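Long-range contact in multisubunit Na+/H+ antiporter, D subunit (Anoxybacillus flavithermus, PDB 6Z16), which probably exchanges sodium ions for protons across the cell membrane as the D subunit of a multisubunit Mrp-type antiporter related to respiratory complex I: residues D[12-26]-D[105-118]. Residues are numbered along the deposited sequence; the frame is centred on the assembly and turned at random.
With PTY (phosphatidylethanolamine), chain Y.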
loop_
_atom_site.group_PDB
_atom_site.type_symbol
_atom_site.label_atom_id
_atom_site.label_comp_id
_atom_site.label_asym_id
_atom_site.label_seq_id
_atom_site.Cartn_x
_atom_site.Cartn_y
_atom_site.Cartn_z
ATOM N N PRO D 12 40.147 -30.951 -3.051
ATOM C CA PRO D 12 39.355 -32.032 -2.444
ATOM C C PRO D 12 38.028 -31.551 -1.894
ATOM O O PRO D 12 37.029 -32.276 -2.015
ATOM C CB PRO D 12 40.264 -32.559 -1.328
ATOM C CG PRO D 12 41.589 -32.102 -1.659
ATOM C CD PRO D 12 41.398 -30.780 -2.283
ATOM N N LEU D 13 38.000 -30.322 -1.365
ATOM C CA LEU D 13 36.818 -29.734 -0.741
ATOM C C LEU D 13 35.634 -29.707 -1.694
ATOM O O LEU D 13 34.598 -30.333 -1.423
ATOM C CB LEU D 13 37.153 -28.324 -0.260
ATOM C CG LEU D 13 36.021 -27.587 0.437
ATOM C CD1 LEU D 13 35.601 -28.374 1.644
ATOM C CD2 LEU D 13 36.469 -26.204 0.830
ATOM N N VAL D 14 35.808 -29.017 -2.835
ATOM C CA VAL D 14 34.849 -29.000 -3.941
ATOM C C VAL D 14 34.424 -30.407 -4.311
ATOM O O VAL D 14 33.223 -30.697 -4.410
ATOM C CB VAL D 14 35.455 -28.273 -5.157
ATOM C CG1 VAL D 14 34.526 -28.364 -6.341
ATOM C CG2 VAL D 14 35.750 -26.834 -4.831
ATOM N N THR D 15 35.401 -31.321 -4.392
ATOM C CA THR D 15 35.133 -32.701 -4.775
ATOM C C THR D 15 34.200 -33.363 -3.786
ATOM O O THR D 15 33.175 -33.932 -4.183
ATOM C CB THR D 15 36.437 -33.478 -4.868
ATOM O OG1 THR D 15 37.302 -32.821 -5.797
ATOM C CG2 THR D 15 36.169 -34.893 -5.336
ATOM N N ALA D 16 34.473 -33.170 -2.488
ATOM C CA ALA D 16 33.645 -33.759 -1.444
ATOM C C ALA D 16 32.221 -33.244 -1.532
ATOM O O ALA D 16 31.269 -34.035 -1.469
ATOM C CB ALA D 16 34.242 -33.458 -0.073
ATOM N N ILE D 17 32.076 -31.951 -1.850
ATOM C CA ILE D 17 30.756 -31.350 -1.960
ATOM C C ILE D 17 29.996 -31.963 -3.123
ATOM O O ILE D 17 28.861 -32.428 -2.957
ATOM C CB ILE D 17 30.881 -29.825 -2.091
ATOM C CG1 ILE D 17 31.561 -29.253 -0.850
ATOM C CG2 ILE D 17 29.526 -29.214 -2.244
ATOM C CD1 ILE D 17 32.006 -27.826 -1.010
ATOM N N VAL D 18 30.656 -32.121 -4.275
ATOM C CA VAL D 18 29.911 -32.661 -5.408
ATOM C C VAL D 18 29.775 -34.166 -5.322
ATOM O O VAL D 18 29.077 -34.754 -6.149
ATOM C CB VAL D 18 30.512 -32.284 -6.775
ATOM C CG1 VAL D 18 30.597 -30.783 -6.916
ATOM C CG2 VAL D 18 31.850 -32.932 -6.989
ATOM N N LEU D 19 30.389 -34.808 -4.330
ATOM C CA LEU D 19 30.101 -36.219 -4.161
ATOM C C LEU D 19 28.876 -36.447 -3.297
ATOM O O LEU D 19 28.449 -37.595 -3.151
ATOM C CB LEU D 19 31.319 -36.940 -3.582
ATOM C CG LEU D 19 32.493 -37.091 -4.554
ATOM C CD1 LEU D 19 33.759 -37.539 -3.847
ATOM C CD2 LEU D 19 32.129 -38.061 -5.656
ATOM N N ILE D 20 28.286 -35.381 -2.748
ATOM C CA ILE D 20 27.105 -35.551 -1.909
ATOM C C ILE D 20 25.860 -35.823 -2.760
ATOM O O ILE D 20 24.956 -36.550 -2.329
ATOM C CB ILE D 20 26.957 -34.312 -1.004
ATOM C CG1 ILE D 20 28.195 -34.171 -0.121
ATOM C CG2 ILE D 20 25.743 -34.401 -0.097
ATOM C CD1 ILE D 20 28.257 -32.894 0.656
ATOM N N PHE D 21 25.829 -35.318 -4.000
ATOM C CA PHE D 21 24.604 -35.318 -4.798
ATOM C C PHE D 21 24.218 -36.709 -5.291
ATOM O O PHE D 21 23.029 -37.020 -5.393
ATOM C CB PHE D 21 24.752 -34.376 -5.988
ATOM C CG PHE D 21 24.793 -32.930 -5.620
ATOM C CD1 PHE D 21 23.632 -32.250 -5.314
ATOM C CD2 PHE D 21 25.985 -32.240 -5.620
ATOM C CE1 PHE D 21 23.665 -30.917 -4.988
ATOM C CE2 PHE D 21 26.023 -30.903 -5.295
ATOM C CZ PHE D 21 24.862 -30.243 -4.986
ATOM N N PHE D 22 25.190 -37.561 -5.618
ATOM C CA PHE D 22 24.911 -38.880 -6.192
ATOM C C PHE D 22 25.525 -39.989 -5.338
ATOM O O PHE D 22 26.633 -40.467 -5.606
ATOM C CB PHE D 22 25.333 -38.946 -7.668
ATOM C CG PHE D 22 26.705 -38.360 -7.987
ATOM C CD1 PHE D 22 26.847 -37.012 -8.276
ATOM C CD2 PHE D 22 27.821 -39.168 -8.110
ATOM C CE1 PHE D 22 28.082 -36.479 -8.590
ATOM C CE2 PHE D 22 29.051 -38.643 -8.416
ATOM C CZ PHE D 22 29.184 -37.298 -8.657
ATOM N N PRO D 23 24.825 -40.426 -4.285
ATOM C CA PRO D 23 25.355 -41.523 -3.464
ATOM C C PRO D 23 25.237 -42.888 -4.119
ATOM O O PRO D 23 26.171 -43.690 -4.060
ATOM C CB PRO D 23 24.495 -41.455 -2.198
ATOM C CG PRO D 23 23.921 -40.095 -2.196
ATOM C CD PRO D 23 23.687 -39.771 -3.627
ATOM N N LYS D 24 24.093 -43.166 -4.739
ATOM C CA LYS D 24 23.799 -44.493 -5.265
ATOM C C LYS D 24 24.551 -44.812 -6.550
ATOM O O LYS D 24 24.530 -45.967 -6.982
ATOM C CB LYS D 24 22.300 -44.635 -5.538
ATOM C CG LYS D 24 21.351 -44.332 -4.379
ATOM C CD LYS D 24 21.246 -45.432 -3.333
ATOM C CE LYS D 24 22.020 -45.111 -2.070
ATOM N NZ LYS D 24 21.723 -46.091 -0.994
ATOM N N HIS D 25 25.186 -43.824 -7.179
ATOM C CA HIS D 25 25.908 -44.012 -8.438
ATOM C C HIS D 25 27.384 -44.174 -8.111
ATOM O O HIS D 25 28.153 -43.215 -8.131
ATOM C CB HIS D 25 25.664 -42.843 -9.380
ATOM C CG HIS D 25 24.246 -42.726 -9.832
ATOM N ND1 HIS D 25 23.696 -43.569 -10.772
ATOM C CD2 HIS D 25 23.258 -41.878 -9.464
ATOM C CE1 HIS D 25 22.433 -43.240 -10.969
ATOM N NE2 HIS D 25 22.142 -42.217 -10.187
ATOM N N VAL D 26 27.782 -45.416 -7.835
ATOM C CA VAL D 26 29.104 -45.682 -7.286
ATOM C C VAL D 26 30.191 -45.530 -8.347
ATOM O O VAL D 26 31.323 -45.123 -8.035
ATOM C CB VAL D 26 29.088 -47.071 -6.615
ATOM C CG1 VAL D 26 28.741 -48.175 -7.604
ATOM C CG2 VAL D 26 30.394 -47.361 -5.932
ATOM N N GLU D 105 30.039 -47.946 0.485
ATOM C CA GLU D 105 30.349 -46.819 -0.383
ATOM C C GLU D 105 29.128 -46.220 -1.064
ATOM O O GLU D 105 29.257 -45.173 -1.704
ATOM C CB GLU D 105 31.397 -47.218 -1.426
ATOM C CG GLU D 105 30.972 -48.279 -2.399
ATOM C CD GLU D 105 32.138 -48.787 -3.231
ATOM O OE1 GLU D 105 33.266 -48.285 -3.049
ATOM O OE2 GLU D 105 31.933 -49.699 -4.058
ATOM N N THR D 106 27.948 -46.834 -0.936
ATOM C CA THR D 106 26.736 -46.073 -1.236
ATOM C C THR D 106 26.483 -44.992 -0.191
ATOM O O THR D 106 25.882 -43.961 -0.505
ATOM C CB THR D 106 25.512 -46.982 -1.332
ATOM O OG1 THR D 106 25.326 -47.667 -0.093
ATOM C CG2 THR D 106 25.658 -47.981 -2.453
ATOM N N PHE D 107 26.926 -45.198 1.045
ATOM C CA PHE D 107 26.686 -44.255 2.139
ATOM C C PHE D 107 27.885 -43.336 2.359
ATOM O O PHE D 107 28.525 -43.367 3.401
ATOM C CB PHE D 107 26.342 -45.009 3.416
ATOM C CG PHE D 107 24.957 -45.571 3.435
ATOM C CD1 PHE D 107 23.894 -44.793 3.845
ATOM C CD2 PHE D 107 24.714 -46.868 3.028
ATOM C CE1 PHE D 107 22.618 -45.302 3.866
ATOM C CE2 PHE D 107 23.439 -47.385 3.050
ATOM C CZ PHE D 107 22.389 -46.600 3.465
ATOM N N TYR D 108 28.186 -42.540 1.331
ATOM C CA TYR D 108 28.982 -41.311 1.430
ATOM C C TYR D 108 30.441 -41.553 1.799
ATOM O O TYR D 108 31.065 -40.688 2.405
ATOM C CB TYR D 108 28.359 -40.322 2.422
ATOM C CG TYR D 108 27.016 -39.813 1.984
ATOM C CD1 TYR D 108 26.909 -38.716 1.146
ATOM C CD2 TYR D 108 25.854 -40.458 2.377
ATOM C CE1 TYR D 108 25.683 -38.264 0.734
ATOM C CE2 TYR D 108 24.627 -40.016 1.967
ATOM C CZ TYR D 108 24.548 -38.921 1.150
ATOM O OH TYR D 108 23.318 -38.481 0.740
ATOM N N TYR D 109 31.007 -42.693 1.395
ATOM C CA TYR D 109 32.364 -43.058 1.801
ATOM C C TYR D 109 33.415 -42.128 1.199
ATOM O O TYR D 109 34.328 -41.667 1.899
ATOM C CB TYR D 109 32.643 -44.506 1.406
ATOM C CG TYR D 109 34.042 -44.949 1.719
ATOM C CD1 TYR D 109 34.422 -45.242 3.018
ATOM C CD2 TYR D 109 34.992 -45.071 0.714
ATOM C CE1 TYR D 109 35.705 -45.639 3.307
ATOM C CE2 TYR D 109 36.275 -45.460 0.993
ATOM C CZ TYR D 109 36.627 -45.745 2.288
ATOM O OH TYR D 109 37.910 -46.141 2.566
ATOM N N TYR D 110 33.305 -41.840 -0.098
ATOM C CA TYR D 110 34.325 -41.054 -0.778
ATOM C C TYR D 110 34.264 -39.587 -0.394
ATOM O O TYR D 110 35.294 -38.902 -0.440
ATOM C CB TYR D 110 34.181 -41.227 -2.285
ATOM C CG TYR D 110 34.330 -42.666 -2.706
ATOM C CD1 TYR D 110 35.580 -43.250 -2.815
ATOM C CD2 TYR D 110 33.216 -43.448 -2.969
ATOM C CE1 TYR D 110 35.716 -44.567 -3.183
ATOM C CE2 TYR D 110 33.343 -44.761 -3.341
ATOM C CZ TYR D 110 34.593 -45.316 -3.444
ATOM O OH TYR D 110 34.719 -46.630 -3.816
ATOM N N SER D 111 33.093 -39.111 0.030
ATOM C CA SER D 111 32.984 -37.774 0.597
ATOM C C SER D 111 33.799 -37.664 1.874
ATOM O O SER D 111 34.549 -36.703 2.061
ATOM C CB SER D 111 31.520 -37.449 0.874
ATOM O OG SER D 111 30.751 -37.507 -0.306
ATOM N N PHE D 112 33.685 -38.667 2.749
ATOM C CA PHE D 112 34.396 -38.666 4.024
ATOM C C PHE D 112 35.899 -38.802 3.816
ATOM O O PHE D 112 36.691 -38.179 4.538
ATOM C CB PHE D 112 33.859 -39.801 4.891
ATOM C CG PHE D 112 32.426 -39.627 5.294
ATOM C CD1 PHE D 112 31.875 -38.365 5.436
ATOM C CD2 PHE D 112 31.612 -40.729 5.472
ATOM C CE1 PHE D 112 30.550 -38.208 5.785
ATOM C CE2 PHE D 112 30.276 -40.578 5.787
ATOM C CZ PHE D 112 29.753 -39.318 5.965
ATOM N N PHE D 113 36.292 -39.611 2.825
ATOM C CA PHE D 113 37.675 -39.674 2.354
ATOM C C PHE D 113 38.203 -38.292 1.980
ATOM O O PHE D 113 39.270 -37.863 2.453
ATOM C CB PHE D 113 37.732 -40.609 1.143
ATOM C CG PHE D 113 39.118 -40.874 0.626
ATOM C CD1 PHE D 113 39.885 -41.882 1.166
ATOM C CD2 PHE D 113 39.650 -40.112 -0.407
ATOM C CE1 PHE D 113 41.150 -42.128 0.690
ATOM C CE2 PHE D 113 40.919 -40.347 -0.873
ATOM C CZ PHE D 113 41.666 -41.356 -0.324
ATOM N N GLN D 114 37.465 -37.584 1.121
ATOM C CA GLN D 114 37.928 -36.279 0.666
ATOM C C GLN D 114 37.916 -35.246 1.784
ATOM O O GLN D 114 38.778 -34.369 1.805
ATOM C CB GLN D 114 37.090 -35.800 -0.515
ATOM C CG GLN D 114 37.233 -36.641 -1.769
ATOM C CD GLN D 114 38.588 -36.511 -2.419
ATOM O OE1 GLN D 114 39.141 -35.420 -2.516
ATOM N NE2 GLN D 114 39.140 -37.632 -2.860
ATOM N N PHE D 115 36.987 -35.350 2.743
ATOM C CA PHE D 115 37.021 -34.426 3.877
ATOM C C PHE D 115 38.210 -34.692 4.791
ATOM O O PHE D 115 38.772 -33.746 5.358
ATOM C CB PHE D 115 35.728 -34.474 4.693
ATOM C CG PHE D 115 34.589 -33.712 4.083
ATOM C CD1 PHE D 115 34.656 -32.335 3.967
ATOM C CD2 PHE D 115 33.419 -34.353 3.717
ATOM C CE1 PHE D 115 33.615 -31.627 3.422
ATOM C CE2 PHE D 115 32.369 -33.651 3.177
ATOM C CZ PHE D 115 32.465 -32.285 3.031
ATOM N N LEU D 116 38.616 -35.957 4.931
ATOM C CA LEU D 116 39.818 -36.256 5.703
ATOM C C LEU D 116 41.063 -35.682 5.043
ATOM O O LEU D 116 41.940 -35.127 5.726
ATOM C CB LEU D 116 39.957 -37.762 5.893
ATOM C CG LEU D 116 41.181 -38.234 6.670
ATOM C CD1 LEU D 116 41.196 -37.622 8.047
ATOM C CD2 LEU D 116 41.166 -39.739 6.772
ATOM N N ILE D 117 41.151 -35.778 3.712
ATOM C CA ILE D 117 42.349 -35.223 3.086
ATOM C C ILE D 117 42.287 -33.696 3.052
ATOM O O ILE D 117 43.336 -33.038 3.084
ATOM C CB ILE D 117 42.630 -35.845 1.701
ATOM C CG1 ILE D 117 41.569 -35.491 0.677
ATOM C CG2 ILE D 117 42.742 -37.356 1.815
ATOM C CD1 ILE D 117 41.903 -35.962 -0.706
ATOM N N VAL D 118 41.078 -33.110 3.071
ATOM C CA VAL D 118 40.918 -31.669 3.298
ATOM C C VAL D 118 41.499 -31.270 4.644
ATOM O O VAL D 118 42.262 -30.301 4.747
ATOM C CB VAL D 118 39.436 -31.258 3.205
ATOM C CG1 VAL D 118 39.212 -29.877 3.796
ATOM C CG2 VAL D 118 39.015 -31.182 1.808
HETATM C C1 PTY Y . 21.428 -36.000 -10.155
HETATM C C2 PTY Y . 18.606 -43.316 -7.806
HETATM C C3 PTY Y . 17.888 -42.459 -8.868
HETATM O O4 PTY Y . 22.766 -35.804 -10.666
HETATM C C5 PTY Y . 19.929 -37.975 -9.829
HETATM C C6 PTY Y . 20.937 -37.304 -10.717
HETATM O O7 PTY Y . 22.099 -38.180 -10.835
HETATM C C8 PTY Y . 22.423 -38.608 -12.062
HETATM O O10 PTY Y . 21.764 -38.391 -13.042
HETATM C C11 PTY Y . 23.717 -39.363 -12.046
HETATM C C12 PTY Y . 24.517 -39.166 -13.321
HETATM C C13 PTY Y . 26.003 -39.099 -13.061
HETATM C C14 PTY Y . 26.396 -37.976 -12.124
HETATM C C15 PTY Y . 27.894 -37.808 -11.969
HETATM C C16 PTY Y . 28.586 -37.223 -13.179
HETATM C C17 PTY Y . 28.335 -35.744 -13.341
HETATM C C18 PTY Y . 28.923 -34.905 -12.223
HETATM C C19 PTY Y . 30.437 -34.971 -12.141
HETATM C C20 PTY Y . 31.051 -33.891 -11.267
HETATM C C30 PTY Y . 23.500 -34.840 -10.115
HETATM C C31 PTY Y . 24.910 -34.882 -10.627
HETATM O O30 PTY Y . 23.076 -34.059 -9.308
HETATM C C32 PTY Y . 25.495 -33.522 -10.978
HETATM C C33 PTY Y . 26.055 -32.779 -9.780
HETATM C C34 PTY Y . 26.235 -31.293 -10.031
HETATM C C35 PTY Y . 26.828 -30.527 -8.862
HETATM C C36 PTY Y . 26.567 -29.034 -8.932
HETATM C C37 PTY Y . 25.090 -28.675 -8.894
HETATM P P1 PTY Y . 18.625 -40.295 -10.275
HETATM O O11 PTY Y . 18.669 -41.246 -8.996
HETATM O O12 PTY Y . 18.826 -41.188 -11.497
HETATM O O13 PTY Y . 17.395 -39.473 -10.296
HETATM O O14 PTY Y . 19.937 -39.382 -10.148
HETATM N N1 PTY Y . 19.435 -42.448 -6.967
#
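Helices 12-18 and 109-118 run antiparallel, their axes approaching to 8.4 Å at -160°, with Ala16 beside Ser111. The methyl of Ala16 sits over the centre of the Phe115 ring, a CH-pi contact with CB 3.7 Å from the ring centroid, and CB of Gln114 abuts the same methyl. Gln114, bent at chi2 (-69°), brings OE1 to CB of Pro12, while its NE2 makes a weak hydrogen bond to Thr37. CG2 of Val118 fits against CB of Pro12 at 3.6 Å. Beyond the end of helix 12-18, Pro23 lies over one face of the Tyr108 ring, toward its rim, with CG 3.6 Å from CZ, and CG2 of Ile20 meets CE1 of that ring. Lys24 bends so that NZ lies over the Phe107 face, 4.8 Å from the centroid, a cation-pi pair. Phe22 turns away to the phosphatidylethanolamine; with CG between backbone N and carbonyl carbon (chi1 45°), the ring takes lipid atom C15 over its centre. With an alanine here the ring under C15 is gone, and the acyl chain would probably lose that support and be less firmly seated. The contact thus pairs two predicted transmembrane helices of a membrane helix bundle, with one helix leading into a lipid-binding pocket.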